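Local atomic coordinates of NAD-dependent epimerase/dehydratase (Bacteroides thetaiotaomicron, PDB entry 3DHN), a protein that probably binds NAD or NADP in a Rossmann-type domain and acts as an oxidoreductase or epimerase, although its substrate is not established. Residues 21-35 and 41-53. Numbering follows the deposited sequence.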
loop_
_atom_site.group_PDB
_atom_site.type_symbol
_atom_site.label_atom_id
_atom_site.label_comp_id
_atom_site.label_asym_id
_atom_site.label_seq_id
_atom_site.Cartn_x
_atom_site.Cartn_y
_atom_site.Cartn_z
ATOM N N LEU A 21 -3.613 10.213 0.065
ATOM C CA LEU A 21 -4.249 11.223 -0.767
ATOM C C LEU A 21 -3.739 12.626 -0.445
ATOM O O LEU A 21 -3.336 13.367 -1.339
ATOM C CB LEU A 21 -5.769 11.156 -0.584
ATOM C CG LEU A 21 -6.644 12.075 -1.441
ATOM C CD1 LEU A 21 -6.289 11.916 -2.912
ATOM C CD2 LEU A 21 -8.112 11.726 -1.204
ATOM N N ASN A 22 -3.750 12.977 0.837
ATOM C CA ASN A 22 -3.296 14.289 1.291
ATOM C C ASN A 22 -1.790 14.495 1.110
ATOM O O ASN A 22 -1.347 15.579 0.700
ATOM C CB ASN A 22 -3.679 14.488 2.761
ATOM C CG ASN A 22 -5.185 14.558 2.963
ATOM O OD1 ASN A 22 -5.758 13.826 3.775
ATOM N ND2 ASN A 22 -5.834 15.442 2.219
ATOM N N GLU A 23 -1.004 13.466 1.414
ATOM C CA GLU A 23 0.447 13.547 1.272
ATOM C C GLU A 23 0.873 13.772 -0.182
ATOM O O GLU A 23 1.815 14.514 -0.450
ATOM C CB GLU A 23 1.097 12.273 1.811
ATOM C CG GLU A 23 2.609 12.194 1.654
ATOM C CD GLU A 23 3.365 13.085 2.617
ATOM O OE1 GLU A 23 2.828 13.384 3.701
ATOM O OE2 GLU A 23 4.513 13.470 2.303
ATOM N N ALA A 24 0.180 13.132 -1.119
ATOM C CA ALA A 24 0.514 13.279 -2.536
ATOM C C ALA A 24 0.136 14.657 -3.090
ATOM O O ALA A 24 0.885 15.245 -3.877
ATOM C CB ALA A 24 -0.170 12.193 -3.344
ATOM N N LEU A 25 -1.025 15.170 -2.700
ATOM C CA LEU A 25 -1.451 16.480 -3.183
ATOM C C LEU A 25 -0.539 17.565 -2.615
ATOM O O LEU A 25 -0.144 18.488 -3.328
ATOM C CB LEU A 25 -2.904 16.754 -2.784
ATOM C CG LEU A 25 -3.947 15.838 -3.431
ATOM C CD1 LEU A 25 -5.275 15.982 -2.703
ATOM C CD2 LEU A 25 -4.096 16.192 -4.916
ATOM N N ASN A 26 -0.198 17.441 -1.336
ATOM C CA ASN A 26 0.666 18.414 -0.673
ATOM C C ASN A 26 2.050 18.505 -1.312
ATOM O O ASN A 26 2.779 19.477 -1.101
ATOM C CB ASN A 26 0.840 18.059 0.813
ATOM C CG ASN A 26 -0.393 18.370 1.647
ATOM O OD1 ASN A 26 -0.409 18.139 2.858
ATOM N ND2 ASN A 26 -1.430 18.899 1.009
ATOM N N ARG A 27 2.414 17.493 -2.089
ATOM C CA ARG A 27 3.730 17.487 -2.709
ATOM C C ARG A 27 3.740 17.727 -4.215
ATOM O O ARG A 27 4.712 17.412 -4.907
ATOM C CB ARG A 27 4.469 16.199 -2.323
ATOM C CG ARG A 27 4.881 16.206 -0.849
ATOM C CD ARG A 27 5.316 14.843 -0.319
ATOM N NE ARG A 27 6.608 14.406 -0.846
ATOM C CZ ARG A 27 7.271 13.341 -0.400
ATOM N NH1 ARG A 27 6.768 12.601 0.582
ATOM N NH2 ARG A 27 8.442 13.015 -0.933
ATOM N N GLY A 28 2.640 18.283 -4.709
ATOM C CA GLY A 28 2.551 18.644 -6.111
ATOM C C GLY A 28 2.096 17.646 -7.148
ATOM O O GLY A 28 2.219 17.918 -8.340
ATOM N N PHE A 29 1.560 16.511 -6.722
ATOM C CA PHE A 29 1.103 15.508 -7.670
ATOM C C PHE A 29 -0.333 15.719 -8.113
ATOM O O PHE A 29 -1.171 16.201 -7.346
ATOM C CB PHE A 29 1.238 14.109 -7.058
ATOM C CG PHE A 29 2.655 13.633 -6.947
ATOM C CD1 PHE A 29 3.288 13.029 -8.027
ATOM C CD2 PHE A 29 3.371 13.828 -5.776
ATOM C CE1 PHE A 29 4.622 12.628 -7.945
ATOM C CE2 PHE A 29 4.706 13.432 -5.681
ATOM C CZ PHE A 29 5.330 12.831 -6.768
ATOM N N GLU A 30 -0.610 15.358 -9.361
ATOM C CA GLU A 30 -1.961 15.459 -9.906
ATOM C C GLU A 30 -2.549 14.078 -9.636
ATOM O O GLU A 30 -2.061 13.069 -10.147
ATOM C CB GLU A 30 -1.894 15.773 -11.399
ATOM C CG GLU A 30 -0.974 16.957 -11.684
ATOM C CD GLU A 30 -1.546 17.926 -12.695
ATOM O OE1 GLU A 30 -1.401 17.680 -13.911
ATOM O OE2 GLU A 30 -2.147 18.936 -12.265
ATOM N N VAL A 31 -3.599 14.030 -8.827
ATOM C CA VAL A 31 -4.160 12.751 -8.430
ATOM C C VAL A 31 -5.590 12.433 -8.820
ATOM O O VAL A 31 -6.473 13.290 -8.750
ATOM C CB VAL A 31 -4.060 12.592 -6.879
ATOM C CG1 VAL A 31 -4.407 11.168 -6.459
ATOM C CG2 VAL A 31 -2.675 12.982 -6.396
ATOM N N THR A 32 -5.809 11.187 -9.232
ATOM C CA THR A 32 -7.141 10.708 -9.551
ATOM C C THR A 32 -7.444 9.683 -8.459
ATOM O O THR A 32 -6.902 8.570 -8.459
ATOM C CB THR A 32 -7.217 10.020 -10.924
ATOM O OG1 THR A 32 -6.926 10.975 -11.952
ATOM C CG2 THR A 32 -8.612 9.459 -11.156
ATOM N N ALA A 33 -8.289 10.073 -7.510
ATOM C CA ALA A 33 -8.657 9.197 -6.408
ATOM C C ALA A 33 -9.880 8.378 -6.770
ATOM O O ALA A 33 -10.881 8.920 -7.229
ATOM C CB ALA A 33 -8.929 10.022 -5.153
ATOM N N VAL A 34 -9.794 7.069 -6.560
ATOM C CA VAL A 34 -10.906 6.177 -6.861
ATOM C C VAL A 34 -11.441 5.612 -5.552
ATOM O O VAL A 34 -10.710 4.955 -4.804
ATOM C CB VAL A 34 -10.461 5.017 -7.771
ATOM C CG1 VAL A 34 -11.676 4.279 -8.295
ATOM C CG2 VAL A 34 -9.619 5.550 -8.921
ATOM N N VAL A 35 -12.720 5.865 -5.281
ATOM C CA VAL A 35 -13.345 5.407 -4.041
ATOM C C VAL A 35 -14.772 4.921 -4.265
ATOM O O VAL A 35 -15.357 5.172 -5.315
ATOM C CB VAL A 35 -13.391 6.551 -3.015
ATOM C CG1 VAL A 35 -11.980 6.990 -2.653
ATOM C CG2 VAL A 35 -14.184 7.735 -3.597
ATOM N N ILE A 41 -15.383 12.517 0.568
ATOM C CA ILE A 41 -14.241 13.385 0.290
ATOM C C ILE A 41 -14.673 14.824 -0.000
ATOM O O ILE A 41 -15.429 15.079 -0.938
ATOM C CB ILE A 41 -13.431 12.862 -0.920
ATOM C CG1 ILE A 41 -12.776 11.526 -0.564
ATOM C CG2 ILE A 41 -12.387 13.891 -1.341
ATOM C CD1 ILE A 41 -12.170 10.805 -1.750
ATOM N N LYS A 42 -14.177 15.761 0.804
ATOM C CA LYS A 42 -14.510 17.171 0.632
ATOM C C LYS A 42 -13.274 18.004 0.316
ATOM O O LYS A 42 -13.279 19.221 0.479
ATOM C CB LYS A 42 -15.183 17.719 1.896
ATOM C CG LYS A 42 -16.462 16.992 2.302
ATOM C CD LYS A 42 -17.482 16.973 1.168
ATOM C CE LYS A 42 -18.795 16.321 1.610
ATOM N NZ LYS A 42 -19.658 15.943 0.447
ATOM N N ILE A 43 -12.206 17.347 -0.127
ATOM C CA ILE A 43 -10.983 18.057 -0.469
ATOM C C ILE A 43 -11.220 18.897 -1.718
ATOM O O ILE A 43 -11.818 18.435 -2.692
ATOM C CB ILE A 43 -9.819 17.078 -0.719
ATOM C CG1 ILE A 43 -9.374 16.461 0.609
ATOM C CG2 ILE A 43 -8.659 17.800 -1.397
ATOM C CD1 ILE A 43 -8.260 15.456 0.474
ATOM N N GLU A 44 -10.748 20.137 -1.677
ATOM C CA GLU A 44 -10.909 21.058 -2.791
ATOM C C GLU A 44 -9.518 21.412 -3.311
ATOM O O GLU A 44 -8.725 22.050 -2.612
ATOM C CB GLU A 44 -11.653 22.300 -2.296
ATOM C CG GLU A 44 -12.342 23.112 -3.366
ATOM C CD GLU A 44 -13.234 24.184 -2.766
ATOM O OE1 GLU A 44 -14.290 23.831 -2.189
ATOM O OE2 GLU A 44 -12.879 25.379 -2.865
ATOM N N ASN A 45 -9.226 20.984 -4.536
ATOM C CA ASN A 45 -7.920 21.207 -5.157
ATOM C C ASN A 45 -8.018 20.927 -6.657
ATOM O O ASN A 45 -8.583 19.916 -7.070
ATOM C CB ASN A 45 -6.898 20.280 -4.487
ATOM C CG ASN A 45 -5.579 20.207 -5.229
ATOM O OD1 ASN A 45 -5.519 19.741 -6.362
ATOM N ND2 ASN A 45 -4.510 20.658 -4.584
ATOM N N GLU A 46 -7.471 21.821 -7.473
ATOM C CA GLU A 46 -7.545 21.653 -8.922
ATOM C C GLU A 46 -6.731 20.484 -9.475
ATOM O O GLU A 46 -6.890 20.105 -10.631
ATOM C CB GLU A 46 -7.127 22.944 -9.632
ATOM C CG GLU A 46 -5.654 23.281 -9.518
ATOM C CD GLU A 46 -5.197 24.232 -10.609
ATOM O OE1 GLU A 46 -6.040 24.641 -11.440
ATOM O OE2 GLU A 46 -3.993 24.567 -10.640
ATOM N N HIS A 47 -5.859 19.914 -8.652
ATOM C CA HIS A 47 -5.041 18.780 -9.066
ATOM C C HIS A 47 -5.686 17.473 -8.620
ATOM O O HIS A 47 -5.021 16.442 -8.546
ATOM C CB HIS A 47 -3.646 18.876 -8.447
ATOM C CG HIS A 47 -2.792 19.956 -9.030
ATOM N ND1 HIS A 47 -3.201 21.270 -9.116
ATOM C CD2 HIS A 47 -1.538 19.920 -9.541
ATOM C CE1 HIS A 47 -2.236 21.995 -9.652
ATOM N NE2 HIS A 47 -1.215 21.200 -9.918
ATOM N N LEU A 48 -6.985 17.514 -8.329
ATOM C CA LEU A 48 -7.687 16.321 -7.865
ATOM C C LEU A 48 -8.966 15.957 -8.614
ATOM O O LEU A 48 -9.829 16.806 -8.855
ATOM C CB LEU A 48 -8.022 16.461 -6.373
ATOM C CG LEU A 48 -8.840 15.338 -5.714
ATOM C CD1 LEU A 48 -8.027 14.045 -5.677
ATOM C CD2 LEU A 48 -9.235 15.750 -4.301
ATOM N N LYS A 49 -9.078 14.679 -8.968
ATOM C CA LYS A 49 -10.259 14.141 -9.634
ATOM C C LYS A 49 -10.735 12.940 -8.828
ATOM O O LYS A 49 -9.943 12.059 -8.486
ATOM C CB LYS A 49 -9.949 13.671 -11.055
ATOM C CG LYS A 49 -9.591 14.759 -12.036
ATOM C CD LYS A 49 -9.327 14.137 -13.399
ATOM C CE LYS A 49 -8.484 15.039 -14.278
ATOM N NZ LYS A 49 -7.847 14.256 -15.377
ATOM N N VAL A 50 -12.029 12.904 -8.531
ATOM C CA VAL A 50 -12.608 11.809 -7.763
ATOM C C VAL A 50 -13.469 10.946 -8.676
ATOM O O VAL A 50 -14.346 11.453 -9.371
ATOM C CB VAL A 50 -13.479 12.343 -6.604
ATOM C CG1 VAL A 50 -13.976 11.179 -5.742
ATOM C CG2 VAL A 50 -12.676 13.331 -5.766
ATOM N N LYS A 51 -13.224 9.641 -8.671
ATOM C CA LYS A 51 -13.984 8.739 -9.529
ATOM C C LYS A 51 -14.383 7.440 -8.847
ATOM O O LYS A 51 -13.727 6.996 -7.903
ATOM C CB LYS A 51 -13.175 8.392 -10.785
ATOM C CG LYS A 51 -12.903 9.550 -11.743
ATOM C CD LYS A 51 -12.191 9.042 -13.002
ATOM C CE LYS A 51 -12.021 10.128 -14.059
ATOM N NZ LYS A 51 -11.001 11.151 -13.686
ATOM N N LYS A 52 -15.460 6.838 -9.351
ATOM C CA LYS A 52 -15.956 5.554 -8.863
ATOM C C LYS A 52 -15.557 4.489 -9.872
ATOM O O LYS A 52 -15.609 4.720 -11.083
ATOM C CB LYS A 52 -17.487 5.543 -8.737
ATOM C CG LYS A 52 -18.027 6.145 -7.455
ATOM C CD LYS A 52 -19.555 6.090 -7.393
ATOM C CE LYS A 52 -20.073 4.659 -7.285
ATOM N NZ LYS A 52 -21.554 4.603 -7.088
ATOM N N ALA A 53 -15.156 3.326 -9.378
ATOM C CA ALA A 53 -14.774 2.227 -10.251
ATOM C C ALA A 53 -15.051 0.904 -9.557
ATOM O O ALA A 53 -14.996 0.816 -8.333
ATOM C CB ALA A 53 -13.297 2.329 -10.620
#
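V31, A33 and V35 pair with the backbone of 47-51 to set the outermost parallel strand, 48-51, against 30-34 at the edge of a Rossmann-type sheet. Five N-H...O bonds alternate between the strands, from V31 N to H47 O (2.8 Å) through to V35 N to K51 O (3.0 Å), and their N-to-C directions lie 16° apart, which makes the pair parallel. On the face carrying V31, A33, L48 and V50, the end of helix 14-25 adds the apolar layer. L48 turns its CG anti to the backbone N (chi1 176°), which brings CD1 across L21 CD1 at roughly a right angle, 3.9 Å away. The other branch of L21, CD2, reaches tip to tip toward the CD1 atoms of I41 and I43, while L25 CD1 meets I43 CG2 at 4.1 Å. I41 CD1 also packs against both methyls of V35, CG1 at 3.9 Å. At the strand entrance, E30 OE2 lies over one face of the H47 ring, 3.0 Å from CD2, with carboxylate and ring planes 66° apart; the angle to NE2 is too poor for a hydrogen bond. With an alanine in place of H47, the E30 carboxylate would probably lose the ring it lies over and be freer to turn. Further out, the helix ends in a Schellman motif with G28 at C-prime (F29 N to A24 O, G28 N to L25 O), and E30, T32 and V34 make backbone hydrogen bonds to I7 and L9 of strand 6-10. At the far end, V34 CG1 presses on A53 CB at 3.4 Å, tighter than usual for two carbons.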